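Local coordinates for vitamin B12-binding protein (PDB 5YSC) that binds vitamin B12 in the periplasm and probably delivers it to the membrane subunit BtuC of the BtuCDF import transporter, at residues 90-93 / 94-97; 136-139 / 140-144; 261-264 / 265-269. All coordinates share one frame; numbering follows the deposited sequence.

Contact 1 of 3, residues 90-93 / 94-97; sequences PREL and AKLR
The carbonyl oxygen of P90 takes two donors: the amide N of A94 at 2.9 Å and a water, also at 2.9 Å. The first bond opens the i to i+4 ladder of helix 90-98, the helical link of the beta-alpha-beta unit that joins strand 80-83 to strand 103-105. In the second, the water gives its proton to P90 O and accepts one from R97 NH2, so it bridges the first turn to the arginine nearly two turns on. R97 reaches back toward its own N-terminal side because its chain folds at chi3 (-64°); one face of the guanidinium then lies over the backbone of L93 and A94, with L93 O 3.8 Å above the plane, while the water sits in plane at the edge. On another side of the helix, K95 runs beside E92 and crosses R91. Its NZ is 3.6 Å from R91 NE, a pairing of like charges that the E92 carboxylate may ease, although E92 OE2 stays 4.3 Å from NZ and makes no salt bridge. L93 and L96 form the buried side: L93 meets L26 and A83, and L96 meets I73 of helix 70-76, I81 and I103. Between these two leucines the methyls meet loosely, L93 CD2 lying 4.4 Å from L96 CD1.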
loop_
_atom_site.group_PDB
_atom_site.type_symbol
_atom_site.label_atom_id
_atom_site.label_comp_id
_atom_site.label_asym_id
_atom_site.label_seq_id
_atom_site.Cartn_x
_atom_site.Cartn_y
_atom_site.Cartn_z
ATOM N N PRO A 90 -4.661 -15.541 8.254
ATOM C CA PRO A 90 -3.617 -16.574 8.387
ATOM C C PRO A 90 -4.108 -18.000 8.228
ATOM O O PRO A 90 -3.412 -18.830 7.654
ATOM C CB PRO A 90 -3.088 -16.338 9.807
ATOM C CG PRO A 90 -3.362 -14.940 10.087
ATOM C CD PRO A 90 -4.600 -14.555 9.348
ATOM N N ARG A 91 -5.278 -18.318 8.784
ATOM C CA ARG A 91 -5.774 -19.685 8.709
ATOM C C ARG A 91 -6.010 -20.101 7.269
ATOM O O ARG A 91 -5.684 -21.221 6.873
ATOM C CB ARG A 91 -7.071 -19.818 9.516
ATOM C CG ARG A 91 -7.717 -21.188 9.402
ATOM C CD ARG A 91 -8.938 -21.310 10.277
ATOM N NE ARG A 91 -9.643 -22.564 10.052
ATOM C CZ ARG A 91 -9.352 -23.725 10.634
ATOM N NH1 ARG A 91 -10.080 -24.802 10.355
ATOM N NH2 ARG A 91 -8.332 -23.827 11.475
ATOM N N GLU A 92 -6.599 -19.210 6.463
ATOM C CA GLU A 92 -6.925 -19.603 5.102
ATOM C C GLU A 92 -5.671 -19.760 4.247
ATOM O O GLU A 92 -5.621 -20.649 3.380
ATOM C CB GLU A 92 -7.916 -18.600 4.505
ATOM C CG GLU A 92 -9.354 -18.888 4.862
ATOM C CD GLU A 92 -9.896 -17.951 5.900
ATOM O OE1 GLU A 92 -10.907 -17.233 5.618
ATOM O OE2 GLU A 92 -9.304 -17.921 7.003
ATOM N N LEU A 93 -4.657 -18.896 4.440
ATOM C CA LEU A 93 -3.385 -19.082 3.742
ATOM C C LEU A 93 -2.730 -20.378 4.160
ATOM O O LEU A 93 -2.197 -21.114 3.323
ATOM C CB LEU A 93 -2.431 -17.933 4.024
ATOM C CG LEU A 93 -2.655 -16.573 3.424
ATOM C CD1 LEU A 93 -1.449 -15.703 3.756
ATOM C CD2 LEU A 93 -2.861 -16.698 1.932
ATOM N N ALA A 94 -2.753 -20.676 5.463
ATOM C CA ALA A 94 -2.189 -21.941 5.910
ATOM C C ALA A 94 -2.919 -23.098 5.248
ATOM O O ALA A 94 -2.291 -24.057 4.778
ATOM C CB ALA A 94 -2.253 -22.053 7.443
ATOM N N LYS A 95 -4.249 -23.007 5.160
ATOM C CA LYS A 95 -5.013 -24.048 4.467
ATOM C C LYS A 95 -4.524 -24.211 3.039
ATOM O O LYS A 95 -4.298 -25.333 2.570
ATOM C CB LYS A 95 -6.509 -23.722 4.476
ATOM C CG LYS A 95 -7.370 -24.654 5.308
ATOM C CD LYS A 95 -8.213 -23.914 6.327
ATOM C CE LYS A 95 -9.451 -23.306 5.710
ATOM N NZ LYS A 95 -10.083 -22.163 6.486
ATOM N N LEU A 96 -4.358 -23.091 2.323
ATOM C CA LEU A 96 -3.887 -23.162 0.942
ATOM C C LEU A 96 -2.514 -23.814 0.858
ATOM O O LEU A 96 -2.230 -24.566 -0.091
ATOM C CB LEU A 96 -3.859 -21.755 0.331
ATOM C CG LEU A 96 -5.236 -21.159 0.069
ATOM C CD1 LEU A 96 -5.052 -19.710 -0.417
ATOM C CD2 LEU A 96 -6.039 -21.981 -0.924
ATOM N N ARG A 97 -1.630 -23.501 1.807
ATOM C CA ARG A 97 -0.328 -24.146 1.830
ATOM C C ARG A 97 -0.497 -25.640 2.075
ATOM O O ARG A 97 0.141 -26.463 1.415
ATOM C CB ARG A 97 0.570 -23.527 2.902
ATOM C CG ARG A 97 1.063 -22.116 2.590
ATOM C CD ARG A 97 2.210 -21.643 3.512
ATOM N NE ARG A 97 1.828 -21.534 4.919
ATOM C CZ ARG A 97 1.232 -20.470 5.463
ATOM N NH1 ARG A 97 0.931 -19.400 4.708
ATOM N NH2 ARG A 97 0.938 -20.462 6.769
HETATM O O HOH W 1 -0.664 -18.112 7.260
#

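Contact 2 of 3, residues 136-139 / 140-144; sequences HDFR and QRLQD
F138 and L142 make an i to i+4 contact within helix 128-148, the long helix that joins the two lobes in binding proteins of this family; it combines regular backbone bonding with one apolar side-chain meeting. Four successive amides, from Q140 to Q143, bond to the carbonyls of H136 to R139. The straightest is R141 N to D137 O, 2.9 Å long with 172° at the hydrogen; L142 N to F138 O is shorter, at 2.8 Å, but more bent. F138 and L142, the buried pair, stand on one side of the helix. Both project with CG anti to the backbone N (chi1 -175° for F138 and 175° for L142), and their side chains cross at a slant until L142 CD2 comes within 4.0 Å of F138 CE1. The methyl approaches the ring obliquely. F138 O also has L142 CB 3.3 Å away, so the leucine covers the carbonyl it bonds to. The two arginines turn their charged ends to other helices. R139, extended from CG to NE, forms salt bridges through NH2 with D116 and E119 of helix 112-122; R141, equally extended, uses NH2 for D256 and E259 of helix 254-267. F138 packs on I114 and A115 of one helix and L255 of the other, so this part of helix 128-148 is joined to both helices by charge and by apolar contact.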
loop_
_atom_site.group_PDB
_atom_site.type_symbol
_atom_site.label_atom_id
_atom_site.label_comp_id
_atom_site.label_asym_id
_atom_site.label_seq_id
_atom_site.Cartn_x
_atom_site.Cartn_y
_atom_site.Cartn_z
ATOM N N HIS A 136 13.336 -2.905 -13.115
ATOM C CA HIS A 136 14.472 -2.052 -13.392
ATOM C C HIS A 136 14.021 -0.606 -13.361
ATOM O O HIS A 136 14.640 0.226 -12.716
ATOM C CB HIS A 136 15.088 -2.377 -14.750
ATOM C CG HIS A 136 16.060 -1.346 -15.228
ATOM N ND1 HIS A 136 17.400 -1.387 -14.917
ATOM C CD2 HIS A 136 15.882 -0.236 -15.980
ATOM C CE1 HIS A 136 18.008 -0.349 -15.463
ATOM N NE2 HIS A 136 17.108 0.364 -16.115
ATOM N N ASP A 137 12.929 -0.320 -14.059
ATOM C CA ASP A 137 12.435 1.053 -14.139
ATOM C C ASP A 137 12.027 1.551 -12.761
ATOM O O ASP A 137 12.320 2.690 -12.392
ATOM C CB ASP A 137 11.256 1.136 -15.112
ATOM C CG ASP A 137 11.663 0.934 -16.575
ATOM O OD1 ASP A 137 12.850 1.105 -16.893
ATOM O OD2 ASP A 137 10.799 0.597 -17.402
ATOM N N PHE A 138 11.330 0.711 -11.992
ATOM C CA PHE A 138 10.966 1.068 -10.617
ATOM C C PHE A 138 12.193 1.441 -9.805
ATOM O O PHE A 138 12.198 2.439 -9.078
ATOM C CB PHE A 138 10.239 -0.099 -9.918
ATOM C CG PHE A 138 9.724 0.240 -8.556
ATOM C CD1 PHE A 138 10.555 0.203 -7.469
ATOM C CD2 PHE A 138 8.389 0.604 -8.350
ATOM C CE1 PHE A 138 10.099 0.531 -6.207
ATOM C CE2 PHE A 138 7.925 0.930 -7.095
ATOM C CZ PHE A 138 8.780 0.916 -6.021
ATOM N N ARG A 139 13.232 0.604 -9.865
ATOM C CA ARG A 139 14.430 0.865 -9.085
ATOM C C ARG A 139 15.068 2.194 -9.470
ATOM O O ARG A 139 15.531 2.952 -8.606
ATOM C CB ARG A 139 15.413 -0.290 -9.277
ATOM C CG ARG A 139 14.924 -1.583 -8.626
ATOM C CD ARG A 139 16.033 -2.632 -8.431
ATOM N NE ARG A 139 15.546 -3.782 -7.654
ATOM C CZ ARG A 139 15.260 -4.982 -8.150
ATOM N NH1 ARG A 139 15.446 -5.258 -9.434
ATOM N NH2 ARG A 139 14.825 -5.940 -7.334
ATOM N N GLN A 140 15.113 2.484 -10.767
ATOM C CA GLN A 140 15.729 3.733 -11.191
ATOM C C GLN A 140 14.905 4.928 -10.735
ATOM O O GLN A 140 15.448 5.883 -10.174
ATOM C CB GLN A 140 15.922 3.754 -12.707
ATOM C CG GLN A 140 16.711 4.994 -13.156
ATOM C CD GLN A 140 18.030 5.122 -12.409
ATOM O OE1 GLN A 140 18.393 6.206 -11.907
ATOM N NE2 GLN A 140 18.742 3.999 -12.293
ATOM N N ARG A 141 13.578 4.872 -10.893
ATOM C CA ARG A 141 12.761 5.992 -10.420
ATOM C C ARG A 141 12.851 6.129 -8.904
ATOM O O ARG A 141 12.876 7.239 -8.370
ATOM C CB ARG A 141 11.304 5.825 -10.864
ATOM C CG ARG A 141 10.435 7.009 -10.476
ATOM C CD ARG A 141 9.025 6.892 -11.001
ATOM N NE ARG A 141 8.216 8.023 -10.528
ATOM C CZ ARG A 141 6.881 8.036 -10.465
ATOM N NH1 ARG A 141 6.158 6.985 -10.827
ATOM N NH2 ARG A 141 6.250 9.089 -10.001
ATOM N N LEU A 142 12.924 5.005 -8.181
ATOM C CA LEU A 142 13.044 5.086 -6.739
ATOM C C LEU A 142 14.346 5.764 -6.359
ATOM O O LEU A 142 14.386 6.563 -5.422
ATOM C CB LEU A 142 12.970 3.688 -6.108
ATOM C CG LEU A 142 13.193 3.617 -4.590
ATOM C CD1 LEU A 142 12.244 4.451 -3.793
ATOM C CD2 LEU A 142 13.037 2.172 -4.134
ATOM N N GLN A 143 15.406 5.455 -7.102
ATOM C CA GLN A 143 16.689 6.123 -6.914
ATOM C C GLN A 143 16.560 7.614 -7.189
ATOM O O GLN A 143 17.062 8.450 -6.425
ATOM C CB GLN A 143 17.726 5.491 -7.836
ATOM C CG GLN A 143 19.063 6.204 -7.911
ATOM C CD GLN A 143 19.764 6.310 -6.579
ATOM O OE1 GLN A 143 19.577 5.481 -5.681
ATOM N NE2 GLN A 143 20.590 7.343 -6.441
ATOM N N ASP A 144 15.885 7.962 -8.278
ATOM C CA ASP A 144 15.694 9.372 -8.586
ATOM C C ASP A 144 14.961 10.073 -7.456
ATOM O O ASP A 144 15.340 11.175 -7.045
ATOM C CB ASP A 144 14.922 9.522 -9.897
ATOM C CG ASP A 144 15.703 9.056 -11.112
ATOM O OD1 ASP A 144 16.953 8.985 -11.040
ATOM O OD2 ASP A 144 15.056 8.739 -12.137
#

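Contact 3 of 3, residues 261-264 / 265-269; sequences VCTY and LKIAQ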
loop_
_atom_site.group_PDB
_atom_site.type_symbol
_atom_site.label_atom_id
_atom_site.label_comp_id
_atom_site.label_asym_id
_atom_site.label_seq_id
_atom_site.Cartn_x
_atom_site.Cartn_y
_atom_site.Cartn_z
ATOM N N VAL A 261 3.524 12.532 -1.262
ATOM C CA VAL A 261 3.896 12.684 0.136
ATOM C C VAL A 261 5.085 13.613 0.281
ATOM O O VAL A 261 5.062 14.551 1.091
ATOM C CB VAL A 261 4.198 11.305 0.766
ATOM C CG1 VAL A 261 4.931 11.455 2.125
ATOM C CG2 VAL A 261 2.900 10.604 0.926
ATOM N N CYS A 262 6.135 13.352 -0.505
ATOM C CA CYS A 262 7.382 14.104 -0.423
ATOM C C CYS A 262 7.193 15.562 -0.816
ATOM O O CYS A 262 7.800 16.464 -0.215
ATOM C CB CYS A 262 8.414 13.460 -1.320
ATOM S SG CYS A 262 9.340 12.087 -0.655
ATOM N N THR A 263 6.366 15.819 -1.822
ATOM C CA THR A 263 6.080 17.209 -2.177
ATOM C C THR A 263 5.391 17.940 -1.030
ATOM O O THR A 263 5.753 19.068 -0.695
ATOM C CB THR A 263 5.231 17.269 -3.448
ATOM O OG1 THR A 263 5.989 16.783 -4.560
ATOM C CG2 THR A 263 4.738 18.739 -3.717
ATOM N N TYR A 264 4.402 17.302 -0.398
ATOM C CA TYR A 264 3.714 17.908 0.736
ATOM C C TYR A 264 4.632 18.104 1.943
ATOM O O TYR A 264 4.569 19.144 2.612
ATOM C CB TYR A 264 2.510 17.055 1.137
ATOM C CG TYR A 264 1.254 17.311 0.318
ATOM C CD1 TYR A 264 0.787 18.614 0.123
ATOM C CD2 TYR A 264 0.499 16.263 -0.224
ATOM C CE1 TYR A 264 -0.355 18.877 -0.604
ATOM C CE2 TYR A 264 -0.656 16.530 -0.962
ATOM C CZ TYR A 264 -1.075 17.834 -1.140
ATOM O OH TYR A 264 -2.196 18.129 -1.866
ATOM N N LEU A 265 5.435 17.092 2.301
ATOM C CA LEU A 265 6.385 17.290 3.390
ATOM C C LEU A 265 7.418 18.346 3.055
ATOM O O LEU A 265 7.918 19.012 3.970
ATOM C CB LEU A 265 7.044 15.961 3.745
ATOM C CG LEU A 265 6.456 15.231 4.954
ATOM C CD1 LEU A 265 5.007 15.548 5.270
ATOM C CD2 LEU A 265 6.683 13.711 4.860
ATOM N N LYS A 266 7.737 18.537 1.768
ATOM C CA LYS A 266 8.594 19.665 1.387
ATOM C C LYS A 266 7.917 20.997 1.662
ATOM O O LYS A 266 8.519 21.897 2.261
ATOM C CB LYS A 266 8.974 19.568 -0.080
ATOM C CG LYS A 266 10.013 20.556 -0.494
ATOM C CD LYS A 266 10.270 20.415 -1.946
ATOM C CE LYS A 266 11.400 21.265 -2.376
ATOM N NZ LYS A 266 11.508 21.283 -3.868
ATOM N N ILE A 267 6.665 21.150 1.217
ATOM C CA ILE A 267 5.898 22.361 1.517
ATOM C C ILE A 267 5.896 22.648 3.008
ATOM O O ILE A 267 6.001 23.806 3.437
ATOM C CB ILE A 267 4.474 22.239 0.948
ATOM C CG1 ILE A 267 4.549 22.175 -0.579
ATOM C CG2 ILE A 267 3.616 23.395 1.368
ATOM C CD1 ILE A 267 3.249 21.826 -1.271
ATOM N N ALA A 268 5.759 21.597 3.829
ATOM C CA ALA A 268 5.619 21.725 5.278
ATOM C C ALA A 268 6.846 22.314 5.950
ATOM O O ALA A 268 6.809 22.604 7.157
ATOM C CB ALA A 268 5.306 20.343 5.875
ATOM N N GLN A 269 7.928 22.466 5.215
ATOM C CA GLN A 269 9.087 23.162 5.726
ATOM C C GLN A 269 8.888 24.664 5.731
ATOM O O GLN A 269 9.746 25.370 6.265
ATOM C CB GLN A 269 10.313 22.833 4.889
ATOM C CG GLN A 269 10.509 21.368 4.595
ATOM C CD GLN A 269 11.846 20.903 5.084
ATOM O OE1 GLN A 269 12.104 20.946 6.292
ATOM N NE2 GLN A 269 12.736 20.503 4.156
#
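Y264 and L265, adjacent in sequence near the C-terminal end of helix 254-267, carry most of this contact, and I267 completes it. L265 looks back one turn to V261: the two side chains run side by side in the same direction, and L265 CD2 lies 4.0 Å from V261 CG1. The valine offers that methyl because CG1 is anti to its backbone N (chi1 166°). The same pair is joined through the main chain, where L265 N donates to V261 O at 2.8 Å and 172°, close to linear. Y264 projects from a different side of the helix. Its CG lies beside the backbone N (chi1 -83°), and I267 extends its CD1 back toward the ring, 4.3 Å from Y264 CD1; the methyl comes in obliquely, a loose approach. I267 is held closer to the backbone than to the ring, its CG1 being 3.3 Å from T263 O, the carbonyl that also accepts I267 N at 3.0 Å. The ladder continues with A268 N on Y264 O, a more bent bond of 3.0 Å, and Q269 N bonds to K266 O at 3.1 Å, an i to i+3 spacing. The first turn is tied to other parts of the chain by the disulfide of C262 SG with C182 and by N152 ND2 on C262 O, while T263 OG1 bonds back along the helix to E259 O. Y264 stacks on W240 and touches F212 of strand 210-213; L265 reaches F212 and I155. V261 lies against V178 and F179, so the turn packs on helix 176-181 through V261 and on the parallel sheet of strands 155-159 and 210-213 through Y264 and L265.

Overall arrangement
The three contacts follow one another along the chain without touching. Contact 1 lies with the first parallel sheet, that of strands 23-25 and 80-83; contact 3 packs on the second, and contact 2 is on the helix joining the two lobes. Contacts 1 and 3 are on opposite sides of the chain's centre, their centres about 41 Å apart. Contacts 2 and 3 are nearer, with centres about 21 Å and nearest atoms about 9 Å apart. Cyanocobalamin is about 6 Å from the P90 side chain, against about 12 Å from the V261 side chain and about 13 Å from that of F138. The side chain of L96 is about 10 Å from that of E71, predicted to matter for BtuC binding.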